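Local coordinates for minor structural protein 5 (Lactococcus phage Tuc2009, PDB 5E7T) that is a structural component of the phage particle, probably part of the baseplate at the tip of the tail that engages the host cell, at residues Tyr234-Pro239 with Thr257-Gln262. Residues are numbered along the deposited sequence; the frame is centred on the assembly and turned at random.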
loop_
_atom_site.group_PDB
_atom_site.type_symbol
_atom_site.label_atom_id
_atom_site.label_comp_id
_atom_site.label_asym_id
_atom_site.label_seq_id
_atom_site.Cartn_x
_atom_site.Cartn_y
_atom_site.Cartn_z
ATOM N N TYR B 234 22.806 36.647 29.467
ATOM C CA TYR B 234 23.260 36.233 28.131
ATOM C C TYR B 234 23.177 37.418 27.175
ATOM O O TYR B 234 22.083 37.921 26.899
ATOM C CB TYR B 234 22.347 35.103 27.590
ATOM C CG TYR B 234 22.502 33.778 28.303
ATOM C CD1 TYR B 234 21.833 33.521 29.497
ATOM C CD2 TYR B 234 23.305 32.774 27.778
ATOM C CE1 TYR B 234 21.974 32.299 30.160
ATOM C CE2 TYR B 234 23.448 31.549 28.426
ATOM C CZ TYR B 234 22.791 31.317 29.624
ATOM O OH TYR B 234 22.976 30.109 30.267
ATOM N N LEU B 235 24.330 37.868 26.681
ATOM C CA LEU B 235 24.373 38.950 25.711
ATOM C C LEU B 235 24.715 38.269 24.415
ATOM O O LEU B 235 25.749 37.608 24.331
ATOM C CB LEU B 235 25.417 40.008 26.087
ATOM C CG LEU B 235 25.603 41.165 25.104
ATOM C CD1 LEU B 235 24.552 42.262 25.293
ATOM C CD2 LEU B 235 26.998 41.716 25.213
ATOM N N ASP B 236 23.784 38.339 23.440
ATOM C CA ASP B 236 23.874 37.756 22.104
ATOM C C ASP B 236 24.125 36.259 22.126
ATOM O O ASP B 236 24.953 35.764 21.372
ATOM C CB ASP B 236 24.918 38.510 21.260
ATOM C CG ASP B 236 24.476 39.908 20.872
ATOM O OD1 ASP B 236 23.279 40.071 20.501
ATOM O OD2 ASP B 236 25.348 40.836 20.865
ATOM N N GLY B 237 23.431 35.557 23.006
ATOM C CA GLY B 237 23.566 34.115 23.143
ATOM C C GLY B 237 24.651 33.605 24.075
ATOM O O GLY B 237 24.566 32.449 24.490
ATOM N N THR B 238 25.681 34.419 24.406
ATOM C CA THR B 238 26.771 33.989 25.310
ATOM C C THR B 238 26.661 34.632 26.721
ATOM O O THR B 238 26.328 35.825 26.812
ATOM C CB THR B 238 28.203 34.169 24.708
ATOM O OG1 THR B 238 28.493 35.538 24.421
ATOM C CG2 THR B 238 28.459 33.305 23.491
ATOM N N PRO B 239 26.931 33.871 27.827
ATOM C CA PRO B 239 26.809 34.456 29.165
ATOM C C PRO B 239 27.972 35.375 29.460
ATOM O O PRO B 239 29.130 35.061 29.146
ATOM C CB PRO B 239 26.815 33.236 30.089
ATOM C CG PRO B 239 26.697 32.045 29.180
ATOM C CD PRO B 239 27.328 32.459 27.923
ATOM N N THR B 257 26.036 50.101 18.159
ATOM C CA THR B 257 25.739 48.736 17.733
ATOM C C THR B 257 24.519 48.171 18.453
ATOM O O THR B 257 24.312 48.458 19.634
ATOM C CB THR B 257 26.926 47.786 17.797
ATOM O OG1 THR B 257 26.794 47.017 18.962
ATOM C CG2 THR B 257 28.287 48.469 17.765
ATOM N N SER B 258 23.723 47.346 17.730
ATOM C CA SER B 258 22.530 46.680 18.244
ATOM C C SER B 258 22.977 45.497 19.071
ATOM O O SER B 258 23.946 44.828 18.708
ATOM C CB SER B 258 21.669 46.161 17.093
ATOM O OG SER B 258 21.365 47.146 16.118
ATOM N N TYR B 259 22.247 45.202 20.151
ATOM C CA TYR B 259 22.525 44.058 21.022
ATOM C C TYR B 259 21.225 43.356 21.414
ATOM O O TYR B 259 20.156 43.980 21.354
ATOM C CB TYR B 259 23.245 44.530 22.298
ATOM C CG TYR B 259 24.700 44.891 22.091
ATOM C CD1 TYR B 259 25.685 43.911 22.089
ATOM C CD2 TYR B 259 25.098 46.215 21.941
ATOM C CE1 TYR B 259 27.028 44.234 21.912
ATOM C CE2 TYR B 259 26.442 46.551 21.770
ATOM C CZ TYR B 259 27.403 45.552 21.726
ATOM O OH TYR B 259 28.735 45.835 21.504
ATOM N N ASN B 260 21.318 42.067 21.830
ATOM C CA ASN B 260 20.190 41.308 22.373
ATOM C C ASN B 260 20.616 40.712 23.693
ATOM O O ASN B 260 21.699 40.143 23.807
ATOM C CB ASN B 260 19.752 40.166 21.511
ATOM C CG ASN B 260 19.261 40.490 20.164
ATOM O OD1 ASN B 260 18.139 40.983 19.987
ATOM N ND2 ASN B 260 20.010 39.977 19.199
ATOM N N VAL B 261 19.740 40.796 24.670
ATOM C CA VAL B 261 19.965 40.290 26.012
ATOM C C VAL B 261 18.743 39.493 26.432
ATOM O O VAL B 261 17.601 39.833 26.100
ATOM C CB VAL B 261 20.388 41.411 27.031
ATOM C CG1 VAL B 261 19.456 42.608 26.977
ATOM C CG2 VAL B 261 20.527 40.899 28.467
ATOM N N GLN B 262 19.014 38.385 27.093
ATOM C CA GLN B 262 18.038 37.478 27.668
ATOM C C GLN B 262 18.659 37.002 28.987
ATOM O O GLN B 262 19.892 36.977 29.100
ATOM C CB GLN B 262 17.658 36.343 26.697
ATOM C CG GLN B 262 18.829 35.639 26.046
ATOM C CD GLN B 262 18.461 34.625 25.006
ATOM O OE1 GLN B 262 17.275 34.380 24.709
ATOM N NE2 GLN B 262 19.489 33.972 24.459
HETATM O O HOH W 1 21.447 36.804 24.463
#
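Y234 and Q262 exchange two backbone hydrogen bonds, Y234 N to Q262 O at 3.0 Å and Q262 N to Y234 O at 3.1 Å, making an antiparallel hydrogen-bonded pair; L235 and V261 follow as the non-hydrogen-bonded pair. Beyond them strand 231-235 turns away through a type I' beta turn, L235 to T238, yet D236 at its first corner keeps hold of strand 258-265. Its amide N donates to N260 O at 2.8 Å, and N260 N reaches D236 OD1 at 3.1 Å, from above the carboxylate plane and with a bent N-H...O angle of 140°. CG of D236 lies anti to the carbonyl carbon (chi1 -70°), beside its own N, and both groups face N260. The carboxylate also crosses the Y259 ring, their planes 22° apart, while L235 CD1 packs obliquely against that ring. A water accepts from G237 N and bonds weakly to Y234 O and N260 O. Farther out, Y259 OH is hydrogen-bonded to K254 N and Y234 OH to E271 OE2; a Minor structural protein 4 chain packs on D236, N260 and Q262. Side-chain carboxylate thus replaces backbone carbonyl as acceptor for N260 N, continuing the pairing of two inner strands of the C-terminal four-stranded antiparallel sheet into the turn of the 231-235/238-243 hairpin.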